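Local coordinates for neuraminidase (Influenza A virus, PDB 4GEZ), which resembles the tetrameric influenza sialidases and is predicted to remove terminal sialic acid from glycoconjugates, although its putative active site has diverged, at residues A[36-41]-A[70-75]; A[43-48]-A[63-68]; A[319-324]-A[349-354]. One frame throughout, in Å; residues are numbered along the deposited sequence.

Interaction 1 lies on the same side of the chain's centre as interactions 2 and 3, and each contact is within reach of a neighbouring subunit. Interaction 2 pairs the strands of a hairpin, and interaction 1 joins the loops that lead into and out of it; their centres are about 11 Å apart, and Leu74 CD1 touches Leu45 CD1 at 3.6 Å. Interaction 3 belongs to another sheet, its centre about 16 Å from that of interaction 1; Leu39 CD1 and Val353 CG1 meet at 4.0 Å. Interactions 2 and 3 stay about 7 Å apart at their nearest atoms. None of the six segments supplies a calcium ligand; Asn75 of interaction 1 carries an N-linked sugar.

Interaction 1. Residues A[36-41]-A[70-75]; sequences GPELPG and NQHLLN. With NAG (2-acetamido-2-deoxy-beta-D-glucopyranose), chain S.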
loop_
_atom_site.group_PDB
_atom_site.type_symbol
_atom_site.label_atom_id
_atom_site.label_comp_id
_atom_site.label_asym_id
_atom_site.label_seq_id
_atom_site.Cartn_x
_atom_site.Cartn_y
_atom_site.Cartn_z
ATOM N N GLY A 36 3.039 -2.903 22.233
ATOM C CA GLY A 36 4.266 -3.190 22.953
ATOM C C GLY A 36 4.918 -1.944 23.495
ATOM O O GLY A 36 4.444 -0.832 23.250
ATOM N N PRO A 37 6.007 -2.127 24.252
ATOM C CA PRO A 37 6.791 -1.014 24.792
ATOM C C PRO A 37 7.301 -0.127 23.665
ATOM O O PRO A 37 7.088 1.078 23.717
ATOM C CB PRO A 37 7.963 -1.707 25.496
ATOM C CG PRO A 37 7.506 -3.098 25.750
ATOM C CD PRO A 37 6.523 -3.441 24.675
ATOM N N GLU A 38 7.956 -0.711 22.666
ATOM C CA GLU A 38 8.492 0.076 21.558
ATOM C C GLU A 38 7.621 0.048 20.307
ATOM O O GLU A 38 7.124 -1.006 19.900
ATOM C CB GLU A 38 9.919 -0.369 21.218
ATOM C CG GLU A 38 10.928 -0.066 22.306
ATOM C CD GLU A 38 11.325 1.399 22.332
ATOM O OE1 GLU A 38 12.071 1.796 23.251
ATOM O OE2 GLU A 38 10.892 2.154 21.435
ATOM N N LEU A 39 7.452 1.221 19.705
ATOM C CA LEU A 39 6.671 1.367 18.485
ATOM C C LEU A 39 7.621 1.527 17.301
ATOM O O LEU A 39 8.734 2.038 17.453
ATOM C CB LEU A 39 5.755 2.598 18.583
ATOM C CG LEU A 39 4.751 2.643 19.738
ATOM C CD1 LEU A 39 4.006 3.960 19.809
ATOM C CD2 LEU A 39 3.765 1.504 19.594
ATOM N N PRO A 40 7.183 1.087 16.110
ATOM C CA PRO A 40 7.889 1.421 14.871
ATOM C C PRO A 40 7.738 2.911 14.591
ATOM O O PRO A 40 6.846 3.541 15.152
ATOM C CB PRO A 40 7.155 0.585 13.816
ATOM C CG PRO A 40 5.811 0.291 14.422
ATOM C CD PRO A 40 6.074 0.144 15.880
ATOM N N GLY A 41 8.597 3.467 13.748
ATOM C CA GLY A 41 8.675 4.907 13.561
ATOM C C GLY A 41 7.627 5.596 12.701
ATOM O O GLY A 41 7.472 6.818 12.779
ATOM N N ASN A 70 9.234 9.576 17.291
ATOM C CA ASN A 70 9.533 10.590 18.294
ATOM C C ASN A 70 8.721 10.360 19.573
ATOM O O ASN A 70 8.448 11.296 20.323
ATOM C CB ASN A 70 9.292 11.991 17.717
ATOM C CG ASN A 70 10.121 12.260 16.464
ATOM O OD1 ASN A 70 11.341 12.407 16.532
ATOM N ND2 ASN A 70 9.457 12.323 15.315
ATOM N N GLN A 71 8.339 9.101 19.795
ATOM C CA GLN A 71 7.652 8.626 21.007
ATOM C C GLN A 71 8.199 9.187 22.328
ATOM O O GLN A 71 7.431 9.575 23.214
ATOM C CB GLN A 71 7.753 7.092 21.047
ATOM C CG GLN A 71 6.973 6.402 22.168
ATOM C CD GLN A 71 7.192 4.893 22.191
ATOM O OE1 GLN A 71 7.952 4.354 21.388
ATOM N NE2 GLN A 71 6.540 4.212 23.126
ATOM N N HIS A 72 9.523 9.216 22.451
ATOM C CA HIS A 72 10.212 9.646 23.669
ATOM C C HIS A 72 10.792 11.055 23.550
ATOM O O HIS A 72 11.518 11.516 24.433
ATOM C CB HIS A 72 11.315 8.643 24.018
ATOM C CG HIS A 72 10.855 7.223 24.049
ATOM N ND1 HIS A 72 9.648 6.843 24.608
ATOM C CD2 HIS A 72 11.394 6.091 23.529
ATOM C CE1 HIS A 72 9.496 5.537 24.470
ATOM N NE2 HIS A 72 10.535 5.061 23.817
ATOM N N LEU A 73 10.453 11.736 22.462
ATOM C CA LEU A 73 11.028 13.038 22.148
ATOM C C LEU A 73 9.918 14.076 21.996
ATOM O O LEU A 73 10.178 15.233 21.658
ATOM C CB LEU A 73 11.858 12.952 20.859
ATOM C CG LEU A 73 13.042 11.973 20.859
ATOM C CD1 LEU A 73 13.509 11.640 19.449
ATOM C CD2 LEU A 73 14.201 12.509 21.674
ATOM N N LEU A 74 8.681 13.653 22.244
ATOM C CA LEU A 74 7.528 14.536 22.090
ATOM C C LEU A 74 6.819 14.803 23.418
ATOM O O LEU A 74 6.697 13.918 24.269
ATOM C CB LEU A 74 6.527 13.957 21.080
ATOM C CG LEU A 74 6.956 13.924 19.608
ATOM C CD1 LEU A 74 5.820 13.483 18.695
ATOM C CD2 LEU A 74 7.512 15.268 19.164
ATOM N N ASN A 75 6.369 16.044 23.573
ATOM C CA ASN A 75 5.557 16.477 24.702
ATOM C C ASN A 75 4.153 15.871 24.673
ATOM O O ASN A 75 3.621 15.569 23.604
ATOM C CB ASN A 75 5.484 18.007 24.712
ATOM C CG ASN A 75 6.844 18.649 24.446
ATOM O OD1 ASN A 75 7.595 18.157 23.604
ATOM N ND2 ASN A 75 7.175 19.738 25.155
HETATM C C1 NAG S . 6.343 20.032 26.297
HETATM C C2 NAG S . 6.187 19.507 27.726
HETATM C C3 NAG S . 7.002 20.334 28.719
HETATM C C4 NAG S . 7.633 21.538 28.030
HETATM C C5 NAG S . 6.578 22.256 27.188
HETATM C C6 NAG S . 7.198 23.431 26.436
HETATM C C7 NAG S . 4.258 19.977 29.181
HETATM C C8 NAG S . 3.493 21.261 29.045
HETATM N N2 NAG S . 4.771 19.469 28.063
HETATM O O3 NAG S . 8.001 19.530 29.306
HETATM O O4 NAG S . 8.151 22.423 28.997
HETATM O O5 NAG S . 5.932 21.388 26.267
HETATM O O6 NAG S . 6.223 24.052 25.629
HETATM O O7 NAG S . 4.378 19.437 30.281
#
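Gln71 reaches across to Pro37, Glu38 and Leu39, tying together two loops of the neuraminidase beta-propeller, one before strand 44-53 and one after strand 58-67. Its side chain can be followed outward as an extended arm. CB lies 4.0 Å above the plane of the neighbouring His72 ring, displaced from the ring centre. With CG opposite the backbone N (chi1 -174°) and the chain straight beyond it, the amide is carried directly to the 36-41 loop. There CD passes the isobutyl group of Leu39, 4.1 Å from Leu39 CD1, the two side chains crossing at about a right angle. Gln71 OE1 faces the backbone of the same residue, 3.6 Å from Leu39 N. NE2 ends the arm by donating to Pro37 O at 3.2 Å; the N-H points at the oxygen with an angle of 170°, and the acceptor lies in the amide plane.

Outside this grip, Glu38 OE1 stands near the plane of the His72 ring at its edge, 3.7 Å from His72 NE2. The loops also serve the tetramer: Glu38 N bonds Asn70 OD1 of the second subunit, and Asn70 OD1 accepts from Glu38 N of the third. At the far end of 70-75, Asn75 ND2 is joined covalently to C1 of the NAG, 1.4 Å away.

Interaction 2. Residues A[43-48]-A[63-68]; sequences LILSRR and IAYGLS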
loop_
_atom_site.group_PDB
_atom_site.type_symbol
_atom_site.label_atom_id
_atom_site.label_comp_id
_atom_site.label_asym_id
_atom_site.label_seq_id
_atom_site.Cartn_x
_atom_site.Cartn_y
_atom_site.Cartn_z
ATOM N N LEU A 43 4.279 5.258 12.544
ATOM C CA LEU A 43 2.907 5.380 13.027
ATOM C C LEU A 43 2.557 6.840 13.305
ATOM O O LEU A 43 3.402 7.630 13.738
ATOM C CB LEU A 43 2.657 4.502 14.269
ATOM C CG LEU A 43 2.703 2.986 14.043
ATOM C CD1 LEU A 43 2.669 2.186 15.342
ATOM C CD2 LEU A 43 1.558 2.571 13.144
ATOM N N ILE A 44 1.312 7.195 13.016
ATOM C CA ILE A 44 0.829 8.552 13.237
ATOM C C ILE A 44 0.191 8.688 14.613
ATOM O O ILE A 44 -0.705 7.921 14.975
ATOM C CB ILE A 44 -0.189 8.963 12.144
ATOM C CG1 ILE A 44 0.482 8.946 10.768
ATOM C CG2 ILE A 44 -0.734 10.351 12.410
ATOM C CD1 ILE A 44 -0.463 9.192 9.606
ATOM N N LEU A 45 0.658 9.668 15.381
ATOM C CA LEU A 45 0.092 9.932 16.699
ATOM C C LEU A 45 -1.168 10.766 16.486
ATOM O O LEU A 45 -1.174 11.681 15.666
ATOM C CB LEU A 45 1.108 10.653 17.595
ATOM C CG LEU A 45 2.459 9.934 17.704
ATOM C CD1 LEU A 45 3.482 10.698 18.532
ATOM C CD2 LEU A 45 2.258 8.550 18.266
ATOM N N SER A 46 -2.235 10.441 17.208
ATOM C CA SER A 46 -3.536 11.034 16.936
ATOM C C SER A 46 -4.293 11.424 18.199
ATOM O O SER A 46 -3.936 11.014 19.305
ATOM C CB SER A 46 -4.386 10.065 16.116
ATOM O OG SER A 46 -4.702 8.909 16.863
ATOM N N ARG A 47 -5.335 12.229 18.011
ATOM C CA ARG A 47 -6.280 12.568 19.067
ATOM C C ARG A 47 -7.617 12.909 18.418
ATOM O O ARG A 47 -7.682 13.111 17.199
ATOM C CB ARG A 47 -5.768 13.737 19.918
ATOM C CG ARG A 47 -5.474 15.019 19.141
ATOM C CD ARG A 47 -5.020 16.144 20.076
ATOM N NE ARG A 47 -3.743 15.847 20.730
ATOM C CZ ARG A 47 -2.598 16.480 20.483
ATOM N NH1 ARG A 47 -2.555 17.477 19.612
ATOM N NH2 ARG A 47 -1.491 16.129 21.126
ATOM N N ARG A 48 -8.674 12.962 19.229
ATOM C CA ARG A 48 -10.012 13.324 18.759
ATOM C C ARG A 48 -10.488 12.476 17.585
ATOM O O ARG A 48 -11.051 12.996 16.625
ATOM C CB ARG A 48 -10.075 14.812 18.399
ATOM C CG ARG A 48 -9.927 15.749 19.587
ATOM C CD ARG A 48 -9.725 17.183 19.123
ATOM N NE ARG A 48 -8.933 17.953 20.080
ATOM C CZ ARG A 48 -7.871 18.684 19.757
ATOM N NH1 ARG A 48 -7.467 18.746 18.495
ATOM N NH2 ARG A 48 -7.204 19.342 20.694
ATOM N N ILE A 63 -7.220 13.669 14.438
ATOM C CA ILE A 63 -6.334 14.826 14.398
ATOM C C ILE A 63 -4.910 14.371 14.670
ATOM O O ILE A 63 -4.590 13.927 15.774
ATOM C CB ILE A 63 -6.755 15.888 15.437
ATOM C CG1 ILE A 63 -8.176 16.377 15.143
ATOM C CG2 ILE A 63 -5.782 17.060 15.434
ATOM C CD1 ILE A 63 -8.325 17.083 13.793
ATOM N N ALA A 64 -4.055 14.491 13.658
ATOM C CA ALA A 64 -2.683 14.003 13.740
ATOM C C ALA A 64 -1.748 15.101 14.240
ATOM O O ALA A 64 -1.876 16.263 13.836
ATOM C CB ALA A 64 -2.235 13.503 12.382
ATOM N N TYR A 65 -0.799 14.727 15.100
ATOM C CA TYR A 65 0.119 15.695 15.709
ATOM C C TYR A 65 1.589 15.251 15.717
ATOM O O TYR A 65 2.480 16.039 16.055
ATOM C CB TYR A 65 -0.344 16.056 17.132
ATOM C CG TYR A 65 -0.262 14.922 18.132
ATOM C CD1 TYR A 65 0.865 14.749 18.928
ATOM C CD2 TYR A 65 -1.319 14.033 18.287
ATOM C CE1 TYR A 65 0.940 13.715 19.846
ATOM C CE2 TYR A 65 -1.257 12.996 19.199
ATOM C CZ TYR A 65 -0.123 12.843 19.976
ATOM O OH TYR A 65 -0.055 11.815 20.886
ATOM N N GLY A 66 1.848 13.992 15.374
ATOM C CA GLY A 66 3.219 13.508 15.398
ATOM C C GLY A 66 3.460 12.106 14.868
ATOM O O GLY A 66 2.524 11.397 14.479
ATOM N N LEU A 67 4.730 11.709 14.864
ATOM C CA LEU A 67 5.133 10.377 14.425
ATOM C C LEU A 67 5.691 9.582 15.602
ATOM O O LEU A 67 6.281 10.149 16.524
ATOM C CB LEU A 67 6.175 10.475 13.307
ATOM C CG LEU A 67 5.710 11.107 11.993
ATOM C CD1 LEU A 67 6.837 11.159 10.978
ATOM C CD2 LEU A 67 4.532 10.351 11.419
ATOM N N SER A 68 5.504 8.267 15.564
ATOM C CA SER A 68 5.909 7.397 16.663
ATOM C C SER A 68 7.424 7.292 16.845
ATOM O O SER A 68 7.899 6.933 17.921
ATOM C CB SER A 68 5.287 6.009 16.490
ATOM O OG SER A 68 5.563 5.483 15.209
#
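Leu45 and Arg47 pair with residues 63-66 as strands 44-47 and 63-67 run antiparallel, their axes 4.6 Å apart at closest and their directions 150° apart. Arg47 and Ile63 form a hydrogen-bonded pair, Ile63 N donating to Arg47 O at 2.9 Å. Beyond it Leu45 O accepts from Tyr65 N while Leu45 N donates to Gly66 O. Between the non-hydrogen-bonded pairs Ser46-Ala64 and Ile44-Leu67, Leu45 thus stands alone against Tyr65 and Gly66, as in a beta bulge.

Tyr65, within that bulge, is clasped on both ring faces. Its first torsion (chi1 67°) sets CG between the backbone N and the carbonyl carbon, which swings the ring back over the partner strand. On one face the Arg47 guanidinium lies nearly flat, planes 12° apart, with Arg47 CZ 3.8 Å from the ring centroid in a cation-pi stack. The opposite face receives a CH-pi contact from Leu45 CB, 3.5 Å from Tyr65 CZ. At the ring edge Ser46 O comes within 3.3 Å of Tyr65 CE2. A salt bridge to Glu82 and a hydrogen bond to Met78 O hold Arg47 NH1 from outside the hairpin, while the stack keeps the group flat on the ring.

The other face carries Ile44, Ala64 and Leu67 besides Ser46: Ile44 CG2 meets Ala64 CB at 3.5 Å, and Phe33 of the third subunit packs on Ile44, Ala64 and Leu67. Where the strands end, Ser68 OG accepts from Leu43 N at 3.0 Å and probably also bonds Pro40 O, though the modelled separation is too short to be reliable.

In this four-stranded propeller blade, 44-53 is an edge strand of the sheet, whereas 58-67 continues the sheet into strand 83-88.

Interaction 3. Residues A[319-324]-A[349-354]; sequences SNKRTG and EDQTVG
Arg322 and Glu349 bring their flat groups together with the guanidinium and carboxylate planes inclined by 30°, Glu349 OE1 approaching obliquely. The salt bridge is long, 3.6 Å from Arg322 NH1 to Glu349 OE1, and the same oxygen sits nearer the arginine's aliphatic part, 3.2 Å from Arg322 CD. Both chains are extended, and Arg322 CG lies opposite its backbone N (chi1 -171°), which carries the arginine across the glutamate at an oblique angle. The backbones are joined by Glu349 N donating to Arg322 O, at 3.1 Å and nearly straight (173°).

The contact stands at one end of a propeller blade, near the start of strand 322-329, where its partner 343-349 gives way to a type I turn, Asp350 to Val353. This is the blade that the N-terminal strand 25-30 completes. Lys321 bends at its second torsion and sends NZ to Glu349 O, 3.1 Å away, well above the carbonyl plane.

The turn is braced by its own Asx turn. Thr352 N and Thr352 OG1 both donate to Asp350 OD1 from the same face of the carboxylate, the hydroxyl at 2.7 Å, while Asp350 OD2 accepts from Trp35 N.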
loop_
_atom_site.group_PDB
_atom_site.type_symbol
_atom_site.label_atom_id
_atom_site.label_comp_id
_atom_site.label_asym_id
_atom_site.label_seq_id
_atom_site.Cartn_x
_atom_site.Cartn_y
_atom_site.Cartn_z
ATOM N N SER A 319 -13.089 -3.257 32.979
ATOM C CA SER A 319 -12.942 -3.002 34.407
ATOM C C SER A 319 -11.711 -2.152 34.699
ATOM O O SER A 319 -11.809 -1.078 35.293
ATOM C CB SER A 319 -12.860 -4.322 35.177
ATOM O OG SER A 319 -13.928 -5.183 34.828
ATOM N N ASN A 320 -10.557 -2.622 34.236
ATOM C CA ASN A 320 -9.280 -1.992 34.542
ATOM C C ASN A 320 -8.776 -1.086 33.425
ATOM O O ASN A 320 -7.992 -0.165 33.664
ATOM C CB ASN A 320 -8.222 -3.058 34.852
ATOM C CG ASN A 320 -8.542 -3.856 36.101
ATOM O OD1 ASN A 320 -9.193 -3.363 37.021
ATOM N ND2 ASN A 320 -8.089 -5.104 36.134
ATOM N N LYS A 321 -9.229 -1.354 32.204
ATOM C CA LYS A 321 -8.812 -0.577 31.046
ATOM C C LYS A 321 -9.090 0.904 31.227
ATOM O O LYS A 321 -10.194 1.290 31.613
ATOM C CB LYS A 321 -9.532 -1.083 29.792
ATOM C CG LYS A 321 -8.748 -2.114 29.005
ATOM C CD LYS A 321 -7.971 -1.445 27.890
ATOM C CE LYS A 321 -7.127 -2.447 27.127
ATOM N NZ LYS A 321 -6.421 -1.821 25.975
ATOM N N ARG A 322 -8.090 1.735 30.947
ATOM C CA ARG A 322 -8.308 3.171 30.984
ATOM C C ARG A 322 -9.147 3.526 29.759
ATOM O O ARG A 322 -8.846 3.109 28.635
ATOM C CB ARG A 322 -6.985 3.945 30.996
ATOM C CG ARG A 322 -7.153 5.444 31.265
ATOM C CD ARG A 322 -5.831 6.172 31.503
ATOM N NE ARG A 322 -6.045 7.565 31.902
ATOM C CZ ARG A 322 -6.360 8.546 31.059
ATOM N NH1 ARG A 322 -6.504 8.294 29.765
ATOM N NH2 ARG A 322 -6.536 9.781 31.508
ATOM N N THR A 323 -10.203 4.291 29.990
ATOM C CA THR A 323 -11.217 4.541 28.978
ATOM C C THR A 323 -11.244 6.050 28.752
ATOM O O THR A 323 -10.941 6.816 29.668
ATOM C CB THR A 323 -12.584 3.961 29.437
ATOM O OG1 THR A 323 -12.897 2.789 28.672
ATOM C CG2 THR A 323 -13.713 4.971 29.317
ATOM N N GLY A 324 -11.575 6.481 27.539
ATOM C CA GLY A 324 -11.607 7.898 27.225
ATOM C C GLY A 324 -12.906 8.277 26.547
ATOM O O GLY A 324 -13.987 7.937 27.031
ATOM N N GLU A 349 -6.995 2.852 26.167
ATOM C CA GLU A 349 -5.555 3.054 26.239
ATOM C C GLU A 349 -4.785 1.749 26.135
ATOM O O GLU A 349 -5.085 0.790 26.850
ATOM C CB GLU A 349 -5.171 3.766 27.541
ATOM C CG GLU A 349 -3.675 4.042 27.666
ATOM C CD GLU A 349 -3.323 4.892 28.869
ATOM O OE1 GLU A 349 -3.883 6.002 28.999
ATOM O OE2 GLU A 349 -2.480 4.451 29.681
ATOM N N ASP A 350 -3.807 1.719 25.229
ATOM C CA ASP A 350 -2.854 0.618 25.153
ATOM C C ASP A 350 -1.809 0.843 26.236
ATOM O O ASP A 350 -0.855 1.600 26.041
ATOM C CB ASP A 350 -2.186 0.588 23.778
ATOM C CG ASP A 350 -1.329 -0.648 23.564
ATOM O OD1 ASP A 350 -0.957 -1.318 24.554
ATOM O OD2 ASP A 350 -1.011 -0.935 22.391
ATOM N N GLN A 351 -1.993 0.183 27.374
ATOM C CA GLN A 351 -1.135 0.399 28.539
ATOM C C GLN A 351 0.298 -0.124 28.384
ATOM O O GLN A 351 1.167 0.211 29.193
ATOM C CB GLN A 351 -1.793 -0.162 29.806
ATOM C CG GLN A 351 -1.856 -1.684 29.881
ATOM C CD GLN A 351 -2.906 -2.271 28.955
ATOM O OE1 GLN A 351 -3.696 -1.542 28.352
ATOM N NE2 GLN A 351 -2.934 -3.594 28.851
ATOM N N THR A 352 0.547 -0.930 27.351
ATOM C CA THR A 352 1.908 -1.398 27.073
ATOM C C THR A 352 2.725 -0.270 26.445
ATOM O O THR A 352 3.949 -0.363 26.348
ATOM C CB THR A 352 1.948 -2.623 26.124
ATOM O OG1 THR A 352 1.534 -2.249 24.803
ATOM C CG2 THR A 352 1.078 -3.757 26.653
ATOM N N VAL A 353 2.034 0.776 25.995
ATOM C CA VAL A 353 2.680 1.963 25.446
ATOM C C VAL A 353 2.603 3.081 26.475
ATOM O O VAL A 353 1.511 3.486 26.874
ATOM C CB VAL A 353 1.991 2.437 24.148
ATOM C CG1 VAL A 353 2.741 3.617 23.547
ATOM C CG2 VAL A 353 1.903 1.300 23.144
ATOM N N GLY A 354 3.757 3.582 26.903
ATOM C CA GLY A 354 3.804 4.592 27.947
ATOM C C GLY A 354 3.101 5.900 27.641
ATOM O O GLY A 354 3.003 6.302 26.483
#